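PDB 3CK6: putative membrane transport protein from Vibrio parahaemolyticus RIMD 2210633, which probably acts as a zinc-proton symporter that takes up zinc ions, its cytoplasmic domain forming a funnel-shaped homopentamer. Local coordinates for residues Trp46-His51 with Ala55-Leu60; Glu93-Ile98 with Gly147-Tyr152; Met119-Ala124 with Lys129-Leu134. The protein carries 1 engineered substitution. All blocks are in the same frame, centred on the assembly; numbering follows the deposited sequence.

In the fold
The three contacts occupy different parts of one cytoplasmic subunit. Contact 1 joins two short helices beside the mixed sheet and lies near a subunit interface; its centre is about 26 Å from the centres of both contact 2 and contact 3, with nearest atoms about 7 and about 12 Å away. Contact 2 joins the start of strand 96-103 to the middle of helix 134-161. Nested in the chain between its segments is contact 3, where helix 116-126 turns towards helix 134-161. Contacts 2 and 3 have centres about 19 Å apart and are tied directly by a salt bridge, Lys-148 NZ to Glu-120 OE2 at 2.9 Å, which links helix 116-126 to helix 134-161.

Contact 1 (Trp46-His51 with Ala55-Leu60); sequences WLEDNH and ATVDHL
Leu-47 meets Val-57 and Leu-60 in a small apolar seam between two consecutive helices. Its CB lies 3.8 Å from CG2 of Val-57, while CD1, at the far end of the same side chain, lies 3.8 Å from CD2 of Leu-60; the two leucines cross at about a right angle. In Val-57, CG1 is anti to the backbone N (chi1 176°), which leaves CG2 to face helix 43-49. That methyl also touches the aliphatic part of Glu-48, whose CG is 4.1 Å away.

Polar groups lie beside this seam. Glu-48 OE1 and Asp-58 OD1 stand 5.2 Å apart, and Arg-44 forms a salt bridge with each, so its charge probably offsets their mutual repulsion. At the end of helix 43-49, Asn-50 doubles back: its ND2 donates to Trp-46 O at 3.0 Å from above the carbonyl plane, while Asn-50 N reaches the same oxygen from the other face. The same ND2 sits over the rim of one face of the indole. His-51, with positive phi, completes a Schellman motif that ends helix 43-49, and the chain then turns into helix 54-60.

Leu-47 also rests on Ile-108 of strand 106-111 and Leu-60 on Met-78 of strand 77-83, which seats both helices against the sheet, while His-59 stacks on Phe-214 of a neighbouring subunit.

Contact 2 (Glu93-Ile98 with Gly147-Tyr152); sequences EDMLSI and GKIDLY
A bend at chi2 (-98°) swings OE1 of Glu-93 back towards the hydroxyl of Tyr-152, whose ring extends towards the loop. A second bend, at chi3 of the selenomethionine Met-95 (68°), brings the terminal methyl CE round to Ile-149, which reaches out from the preceding turn of the same helix as the tyrosine.

At the polar end, OE1 of Glu-93 comes within 3.4 Å of Tyr-152 OH. The carboxylate and the ring are turned only 23° from each other, and CB of Glu-93 adds a contact at 3.9 Å to the OH of Tyr-152. The apolar end is formed by Met-95 CE, 3.8 Å from CD1 and 4.0 Å from CG1 of Ile-149; here the side chains cross at about a right angle.

Ile-187 of helix 173-199 and Ile-222 of helix 209-246 also pack on Ile-149, while Ile-84 and Pro-92 also touch Tyr-152. Loop residues leading into strand 96-103 thus pack against helix 134-161, a sheet-to-helix junction consistent with the alpha/beta cytoplasmic domain of the CorA family.

Contact 3 (Met119-Ala124 with Lys129-Leu134); sequences MEIRQA and KGPKSL
The one flat group in the contact is the peptide carbonyl of Ala-124. Lys-129 N donates to Ala-124 O at 2.7 Å with a nearly straight N-H...O angle of 163°, and the donor is tilted 34° from the carbonyl plane. Next to this bond, CB of Lys-129 lies 3.8 Å from Ala-124 O. The ring of Pro-131, by contrast, is puckered, and Ile-121 meets it at its CG-CD edge bond: CG2 of the isoleucine is 4.0 Å from CD and also 4.0 Å from CG of Pro-131.

The isoleucine branch reaches the proline because of its first torsion: CG1 lies beside the backbone N (chi1 -64°), which leaves CG2 directed to the ring. The two side chains cross at about a right angle. One turn further along the helix, the methyl of Ala-124 packs on the loop backbone, with CB 3.9 Å from Gly-130 CA and 4.0 Å from Lys-129 O. Gly-130 has no side chain, and it is here that the two backbones come nearest by CA position, Gly-130 CA to Ala-124 CA at 4.6 Å.

The Lys-129 to Ala-124 bond spans five residues, a 6→1 link where an alpha helix would use 5→1. It draws the chain back across the end of helix 116-126, and Pro-131 then packs against the side of the helix as the loop returns.

Beyond the proline, Ser-133 is the N-cap of helix 134-161, its OG accepting from Ser-136 N. Ile-121 and Pro-131 both lean on Gln-140 of that helix, and Ile-121 also touches Leu-137, so the contact lies at the corner where helix 116-126 gives way to helix 134-161.

Contact 1 (Trp46-His51 with Ala55-Leu60)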
loop_
_atom_site.group_PDB
_atom_site.type_symbol
_atom_site.label_atom_id
_atom_site.label_comp_id
_atom_site.label_asym_id
_atom_site.label_seq_id
_atom_site.Cartn_x
_atom_site.Cartn_y
_atom_site.Cartn_z
ATOM N N TRP E 46 9.688 -42.714 0.115
ATOM C CA TRP E 46 9.662 -42.690 1.569
ATOM C C TRP E 46 8.527 -41.817 2.106
ATOM O O TRP E 46 7.766 -42.252 2.974
ATOM C CB TRP E 46 11.009 -42.204 2.086
ATOM C CG TRP E 46 11.154 -42.204 3.554
ATOM C CD1 TRP E 46 11.255 -43.292 4.378
ATOM C CD2 TRP E 46 11.253 -41.051 4.393
ATOM N NE1 TRP E 46 11.394 -42.879 5.688
ATOM C CE2 TRP E 46 11.392 -41.510 5.724
ATOM C CE3 TRP E 46 11.224 -39.670 4.149
ATOM C CZ2 TRP E 46 11.532 -40.639 6.799
ATOM C CZ3 TRP E 46 11.350 -38.800 5.224
ATOM C CH2 TRP E 46 11.486 -39.298 6.541
ATOM N N LEU E 47 8.406 -40.604 1.569
ATOM C CA LEU E 47 7.359 -39.658 2.002
ATOM C C LEU E 47 5.947 -40.214 1.770
ATOM O O LEU E 47 5.083 -40.158 2.659
ATOM C CB LEU E 47 7.540 -38.307 1.289
ATOM C CG LEU E 47 8.746 -37.473 1.750
ATOM C CD1 LEU E 47 8.983 -36.304 0.831
ATOM C CD2 LEU E 47 8.574 -36.979 3.188
ATOM N N GLU E 48 5.731 -40.778 0.582
ATOM C CA GLU E 48 4.443 -41.390 0.249
ATOM C C GLU E 48 4.164 -42.674 1.035
ATOM O O GLU E 48 3.036 -42.881 1.494
ATOM C CB GLU E 48 4.298 -41.587 -1.263
ATOM C CG GLU E 48 4.158 -40.241 -1.978
ATOM C CD GLU E 48 4.135 -40.342 -3.502
ATOM O OE1 GLU E 48 4.160 -39.272 -4.148
ATOM O OE2 GLU E 48 4.102 -41.463 -4.044
ATOM N N ASP E 49 5.186 -43.508 1.227
ATOM C CA ASP E 49 5.056 -44.691 2.088
ATOM C C ASP E 49 4.596 -44.303 3.495
ATOM O O ASP E 49 3.872 -45.057 4.150
ATOM C CB ASP E 49 6.387 -45.455 2.178
ATOM C CG ASP E 49 6.641 -46.377 0.976
ATOM O OD1 ASP E 49 5.739 -46.613 0.126
ATOM O OD2 ASP E 49 7.781 -46.876 0.889
ATOM N N ASN E 50 5.014 -43.116 3.926
ATOM C CA ASN E 50 4.684 -42.550 5.224
ATOM C C ASN E 50 3.415 -41.701 5.174
ATOM O O ASN E 50 3.110 -40.942 6.109
ATOM C CB ASN E 50 5.884 -41.752 5.760
ATOM C CG ASN E 50 6.867 -42.631 6.513
ATOM O OD1 ASN E 50 6.594 -43.045 7.634
ATOM N ND2 ASN E 50 8.012 -42.925 5.898
ATOM N N HIS E 51 2.695 -41.828 4.060
ATOM C CA HIS E 51 1.342 -41.264 3.881
ATOM C C HIS E 51 1.271 -39.742 3.810
ATOM O O HIS E 51 0.226 -39.155 4.104
ATOM C CB HIS E 51 0.360 -41.821 4.934
ATOM C CG HIS E 51 0.382 -43.309 5.026
ATOM N ND1 HIS E 51 0.056 -44.119 3.960
ATOM C CD2 HIS E 51 0.725 -44.136 6.041
ATOM C CE1 HIS E 51 0.181 -45.385 4.319
ATOM N NE2 HIS E 51 0.585 -45.423 5.577
ATOM N N ALA E 55 0.268 -34.469 -3.559
ATOM C CA ALA E 55 0.393 -33.073 -3.986
ATOM C C ALA E 55 1.294 -32.244 -3.060
ATOM O O ALA E 55 1.983 -31.313 -3.513
ATOM C CB ALA E 55 -0.975 -32.432 -4.125
ATOM N N THR E 56 1.290 -32.607 -1.782
ATOM C CA THR E 56 2.172 -32.022 -0.764
ATOM C C THR E 56 3.607 -32.428 -1.047
ATOM O O THR E 56 4.507 -31.580 -1.025
ATOM C CB THR E 56 1.761 -32.447 0.652
ATOM O OG1 THR E 56 0.395 -32.076 0.880
ATOM C CG2 THR E 56 2.643 -31.815 1.712
ATOM N N VAL E 57 3.813 -33.706 -1.358
ATOM C CA VAL E 57 5.120 -34.170 -1.816
ATOM C C VAL E 57 5.558 -33.409 -3.095
ATOM O O VAL E 57 6.687 -32.907 -3.159
ATOM C CB VAL E 57 5.148 -35.712 -2.037
ATOM C CG1 VAL E 57 6.487 -36.140 -2.599
ATOM C CG2 VAL E 57 4.884 -36.450 -0.712
ATOM N N ASP E 58 4.666 -33.323 -4.091
ATOM C CA ASP E 58 4.937 -32.563 -5.337
ATOM C C ASP E 58 5.384 -31.142 -5.005
ATOM O O ASP E 58 6.359 -30.634 -5.580
ATOM C CB ASP E 58 3.683 -32.454 -6.215
ATOM C CG ASP E 58 3.261 -33.776 -6.859
ATOM O OD1 ASP E 58 3.999 -34.793 -6.809
ATOM O OD2 ASP E 58 2.153 -33.785 -7.445
ATOM N N HIS E 59 4.670 -30.479 -4.089
ATOM C CA HIS E 59 5.042 -29.104 -3.760
ATOM C C HIS E 59 6.385 -29.050 -3.053
ATOM O O HIS E 59 7.232 -28.197 -3.375
ATOM C CB HIS E 59 3.967 -28.354 -2.964
ATOM C CG HIS E 59 4.031 -26.858 -3.132
ATOM N ND1 HIS E 59 4.285 -25.997 -2.084
ATOM C CD2 HIS E 59 3.875 -26.079 -4.227
ATOM C CE1 HIS E 59 4.276 -24.750 -2.526
ATOM N NE2 HIS E 59 4.022 -24.773 -3.821
ATOM N N LEU E 60 6.591 -29.988 -2.121
ATOM C CA LEU E 60 7.839 -30.075 -1.344
ATOM C C LEU E 60 9.079 -30.292 -2.212
ATOM O O LEU E 60 10.138 -29.736 -1.935
ATOM C CB LEU E 60 7.757 -31.196 -0.304
ATOM C CG LEU E 60 8.840 -31.210 0.787
ATOM C CD1 LEU E 60 8.587 -30.136 1.844
ATOM C CD2 LEU E 60 8.964 -32.587 1.432
#

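Contact 2 (Glu93-Ile98 with Gly147-Tyr152)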
loop_
_atom_site.group_PDB
_atom_site.type_symbol
_atom_site.label_atom_id
_atom_site.label_comp_id
_atom_site.label_asym_id
_atom_site.label_seq_id
_atom_site.Cartn_x
_atom_site.Cartn_y
_atom_site.Cartn_z
ATOM N N GLU E 93 24.339 -15.084 -3.095
ATOM C CA GLU E 93 23.018 -14.501 -3.380
ATOM C C GLU E 93 22.087 -15.431 -4.167
ATOM O O GLU E 93 20.891 -15.156 -4.254
ATOM C CB GLU E 93 23.138 -13.150 -4.105
ATOM C CG GLU E 93 23.478 -13.257 -5.581
ATOM C CD GLU E 93 24.964 -13.068 -5.850
ATOM O OE1 GLU E 93 25.771 -13.162 -4.893
ATOM O OE2 GLU E 93 25.317 -12.808 -7.021
ATOM N N ASP E 94 22.625 -16.513 -4.726
ATOM C CA ASP E 94 21.795 -17.587 -5.314
ATOM C C ASP E 94 21.318 -18.529 -4.206
ATOM O O ASP E 94 21.759 -19.681 -4.062
ATOM C CB ASP E 94 22.548 -18.316 -6.408
ATOM C CG ASP E 94 23.052 -17.368 -7.486
ATOM O OD1 ASP E 94 22.390 -16.320 -7.735
ATOM O OD2 ASP E 94 24.119 -17.668 -8.062
HETATM N N MSE E 95 20.395 -18.001 -3.422
HETATM C CA MSE E 95 20.042 -18.571 -2.136
HETATM C C MSE E 95 19.437 -19.958 -2.247
HETATM O O MSE E 95 18.698 -20.247 -3.192
HETATM C CB MSE E 95 19.069 -17.643 -1.408
HETATM C CG MSE E 95 19.585 -16.223 -1.297
HETATM SE SE MSE E 95 18.386 -15.182 -0.181
HETATM C CE MSE E 95 18.683 -16.009 1.528
ATOM N N LEU E 96 19.781 -20.799 -1.278
ATOM C CA LEU E 96 19.288 -22.173 -1.172
ATOM C C LEU E 96 17.901 -22.247 -0.562
ATOM O O LEU E 96 17.586 -21.510 0.380
ATOM C CB LEU E 96 20.246 -23.025 -0.332
ATOM C CG LEU E 96 20.781 -22.489 1.012
ATOM C CD1 LEU E 96 19.809 -22.638 2.189
ATOM C CD2 LEU E 96 22.140 -23.133 1.342
ATOM N N SER E 97 17.092 -23.173 -1.068
ATOM C CA SER E 97 15.773 -23.426 -0.495
ATOM C C SER E 97 15.813 -24.615 0.477
ATOM O O SER E 97 16.283 -25.708 0.123
ATOM C CB SER E 97 14.758 -23.682 -1.602
ATOM O OG SER E 97 13.491 -23.890 -1.012
ATOM N N ILE E 98 15.326 -24.375 1.695
ATOM C CA ILE E 98 15.181 -25.403 2.722
ATOM C C ILE E 98 13.665 -25.621 2.893
ATOM O O ILE E 98 12.918 -24.683 3.194
ATOM C CB ILE E 98 15.803 -24.967 4.068
ATOM C CG1 ILE E 98 17.320 -24.735 3.980
ATOM C CG2 ILE E 98 15.415 -25.981 5.219
ATOM C CD1 ILE E 98 18.113 -25.914 3.445
ATOM N N GLY E 147 20.864 -15.240 10.971
ATOM C CA GLY E 147 22.251 -14.963 11.354
ATOM C C GLY E 147 23.219 -14.978 10.172
ATOM O O GLY E 147 24.052 -14.081 10.023
ATOM N N LYS E 148 23.123 -15.997 9.327
ATOM C CA LYS E 148 24.000 -16.054 8.140
ATOM C C LYS E 148 23.689 -15.003 7.069
ATOM O O LYS E 148 24.601 -14.532 6.383
ATOM C CB LYS E 148 24.033 -17.475 7.543
ATOM C CG LYS E 148 24.459 -18.564 8.548
ATOM C CD LYS E 148 25.817 -18.266 9.166
ATOM C CE LYS E 148 26.220 -19.348 10.148
ATOM N NZ LYS E 148 27.607 -19.133 10.687
ATOM N N ILE E 149 22.414 -14.637 6.927
ATOM C CA ILE E 149 22.043 -13.538 6.023
ATOM C C ILE E 149 22.639 -12.224 6.544
ATOM O O ILE E 149 23.239 -11.456 5.769
ATOM C CB ILE E 149 20.508 -13.402 5.836
ATOM C CG1 ILE E 149 19.950 -14.604 5.052
ATOM C CG2 ILE E 149 20.189 -12.103 5.083
ATOM C CD1 ILE E 149 18.426 -14.778 5.125
ATOM N N ASP E 150 22.512 -11.982 7.853
ATOM C CA ASP E 150 23.165 -10.825 8.472
ATOM C C ASP E 150 24.653 -10.778 8.149
ATOM O O ASP E 150 25.155 -9.730 7.776
ATOM C CB ASP E 150 22.982 -10.816 9.997
ATOM C CG ASP E 150 21.723 -10.078 10.436
ATOM O OD1 ASP E 150 21.346 -9.093 9.765
ATOM O OD2 ASP E 150 21.115 -10.478 11.471
ATOM N N LEU E 151 25.351 -11.909 8.296
ATOM C CA LEU E 151 26.798 -11.961 8.052
ATOM C C LEU E 151 27.116 -11.582 6.618
ATOM O O LEU E 151 28.059 -10.827 6.378
ATOM C CB LEU E 151 27.410 -13.340 8.381
ATOM C CG LEU E 151 27.809 -13.610 9.842
ATOM C CD1 LEU E 151 27.895 -15.110 10.142
ATOM C CD2 LEU E 151 29.127 -12.893 10.250
ATOM N N TYR E 152 26.327 -12.093 5.670
ATOM C CA TYR E 152 26.503 -11.719 4.269
ATOM C C TYR E 152 26.232 -10.229 4.036
ATOM O O TYR E 152 27.000 -9.553 3.346
ATOM C CB TYR E 152 25.647 -12.587 3.342
ATOM C CG TYR E 152 25.725 -12.196 1.884
ATOM C CD1 TYR E 152 26.903 -12.359 1.155
ATOM C CD2 TYR E 152 24.613 -11.670 1.228
ATOM C CE1 TYR E 152 26.963 -11.992 -0.187
ATOM C CE2 TYR E 152 24.666 -11.313 -0.113
ATOM C CZ TYR E 152 25.833 -11.473 -0.808
ATOM O OH TYR E 152 25.872 -11.110 -2.140
#

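Contact 3 (Met119-Ala124 with Lys129-Leu134)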
loop_
_atom_site.group_PDB
_atom_site.type_symbol
_atom_site.label_atom_id
_atom_site.label_comp_id
_atom_site.label_asym_id
_atom_site.label_seq_id
_atom_site.Cartn_x
_atom_site.Cartn_y
_atom_site.Cartn_z
HETATM N N MSE E 119 24.240 -27.140 9.517
HETATM C CA MSE E 119 25.498 -27.759 9.962
HETATM C C MSE E 119 25.847 -27.414 11.401
HETATM O O MSE E 119 26.255 -28.286 12.166
HETATM C CB MSE E 119 26.688 -27.334 9.076
HETATM C CG MSE E 119 26.536 -27.720 7.646
HETATM SE SE MSE E 119 28.092 -27.223 6.640
HETATM C CE MSE E 119 27.186 -26.680 5.029
ATOM N N GLU E 120 25.700 -26.142 11.761
ATOM C CA GLU E 120 26.030 -25.681 13.122
ATOM C C GLU E 120 25.104 -26.327 14.163
ATOM O O GLU E 120 25.559 -26.727 15.235
ATOM C CB GLU E 120 26.089 -24.146 13.188
ATOM C CG GLU E 120 27.385 -23.654 12.463
ATOM C CD GLU E 120 27.522 -22.142 12.234
ATOM O OE1 GLU E 120 26.721 -21.327 12.747
ATOM O OE2 GLU E 120 28.481 -21.771 11.509
ATOM N N ILE E 121 23.834 -26.495 13.817
ATOM C CA ILE E 121 22.888 -27.203 14.701
ATOM C C ILE E 121 23.250 -28.674 14.841
ATOM O O ILE E 121 23.339 -29.186 15.954
ATOM C CB ILE E 121 21.414 -27.001 14.250
ATOM C CG1 ILE E 121 21.029 -25.512 14.374
ATOM C CG2 ILE E 121 20.474 -27.930 15.039
ATOM C CD1 ILE E 121 19.889 -25.069 13.468
ATOM N N ARG E 122 23.504 -29.330 13.707
ATOM C CA ARG E 122 23.999 -30.712 13.675
ATOM C C ARG E 122 25.293 -30.918 14.510
ATOM O O ARG E 122 25.418 -31.906 15.244
ATOM C CB ARG E 122 24.183 -31.158 12.219
ATOM C CG ARG E 122 22.839 -31.335 11.408
ATOM C CD ARG E 122 23.159 -31.472 9.907
ATOM N NE ARG E 122 23.833 -32.744 9.680
ATOM C CZ ARG E 122 24.558 -33.076 8.617
ATOM N NH1 ARG E 122 24.730 -32.226 7.612
ATOM N NH2 ARG E 122 25.112 -34.285 8.581
ATOM N N GLN E 123 26.232 -29.977 14.426
ATOM C CA GLN E 123 27.456 -30.023 15.258
ATOM C C GLN E 123 27.160 -29.916 16.771
ATOM O O GLN E 123 27.700 -30.684 17.560
ATOM C CB GLN E 123 28.466 -28.960 14.806
ATOM C CG GLN E 123 28.985 -29.233 13.383
ATOM C CD GLN E 123 30.128 -28.330 12.926
ATOM O OE1 GLN E 123 30.511 -27.360 13.605
ATOM N NE2 GLN E 123 30.681 -28.649 11.756
ATOM N N ALA E 124 26.280 -28.990 17.143
ATOM C CA ALA E 124 25.845 -28.800 18.523
ATOM C C ALA E 124 25.163 -30.058 19.098
ATOM O O ALA E 124 25.464 -30.476 20.228
ATOM C CB ALA E 124 24.920 -27.589 18.607
ATOM N N LYS E 129 24.838 -30.486 22.894
ATOM C CA LYS E 129 24.539 -29.113 23.291
ATOM C C LYS E 129 23.517 -28.470 22.348
ATOM O O LYS E 129 23.415 -27.242 22.255
ATOM C CB LYS E 129 25.831 -28.284 23.318
ATOM C CG LYS E 129 26.873 -28.745 24.327
ATOM C CD LYS E 129 28.303 -28.459 23.845
ATOM C CE LYS E 129 28.567 -26.972 23.523
ATOM N NZ LYS E 129 28.100 -26.568 22.153
ATOM N N GLY E 130 22.762 -29.300 21.643
ATOM C CA GLY E 130 21.810 -28.795 20.655
ATOM C C GLY E 130 20.451 -28.451 21.255
ATOM O O GLY E 130 20.273 -28.498 22.483
ATOM N N PRO E 131 19.476 -28.094 20.396
ATOM C CA PRO E 131 18.083 -27.872 20.827
ATOM C C PRO E 131 17.501 -29.038 21.634
ATOM O O PRO E 131 17.815 -30.205 21.378
ATOM C CB PRO E 131 17.318 -27.719 19.499
ATOM C CG PRO E 131 18.304 -28.132 18.400
ATOM C CD PRO E 131 19.651 -27.838 18.953
ATOM N N LYS E 132 16.617 -28.719 22.564
ATOM C CA LYS E 132 16.064 -29.734 23.453
ATOM C C LYS E 132 14.665 -30.216 23.043
ATOM O O LYS E 132 14.056 -31.014 23.757
ATOM C CB LYS E 132 16.069 -29.231 24.907
ATOM C CG LYS E 132 17.451 -28.857 25.424
ATOM C CD LYS E 132 17.573 -29.193 26.908
ATOM C CE LYS E 132 18.274 -28.090 27.682
ATOM N NZ LYS E 132 19.330 -27.359 26.917
ATOM N N SER E 133 14.171 -29.749 21.895
ATOM C CA SER E 133 12.815 -30.058 21.435
ATOM C C SER E 133 12.689 -29.690 19.965
ATOM O O SER E 133 13.523 -28.942 19.441
ATOM C CB SER E 133 11.777 -29.263 22.236
ATOM O OG SER E 133 11.801 -27.893 21.849
ATOM N N LEU E 134 11.655 -30.201 19.292
ATOM C CA LEU E 134 11.423 -29.813 17.896
ATOM C C LEU E 134 11.053 -28.333 17.802
ATOM O O LEU E 134 11.416 -27.680 16.834
ATOM C CB LEU E 134 10.342 -30.677 17.218
ATOM C CG LEU E 134 10.591 -32.164 16.955
ATOM C CD1 LEU E 134 9.425 -32.768 16.168
ATOM C CD2 LEU E 134 11.890 -32.413 16.212
#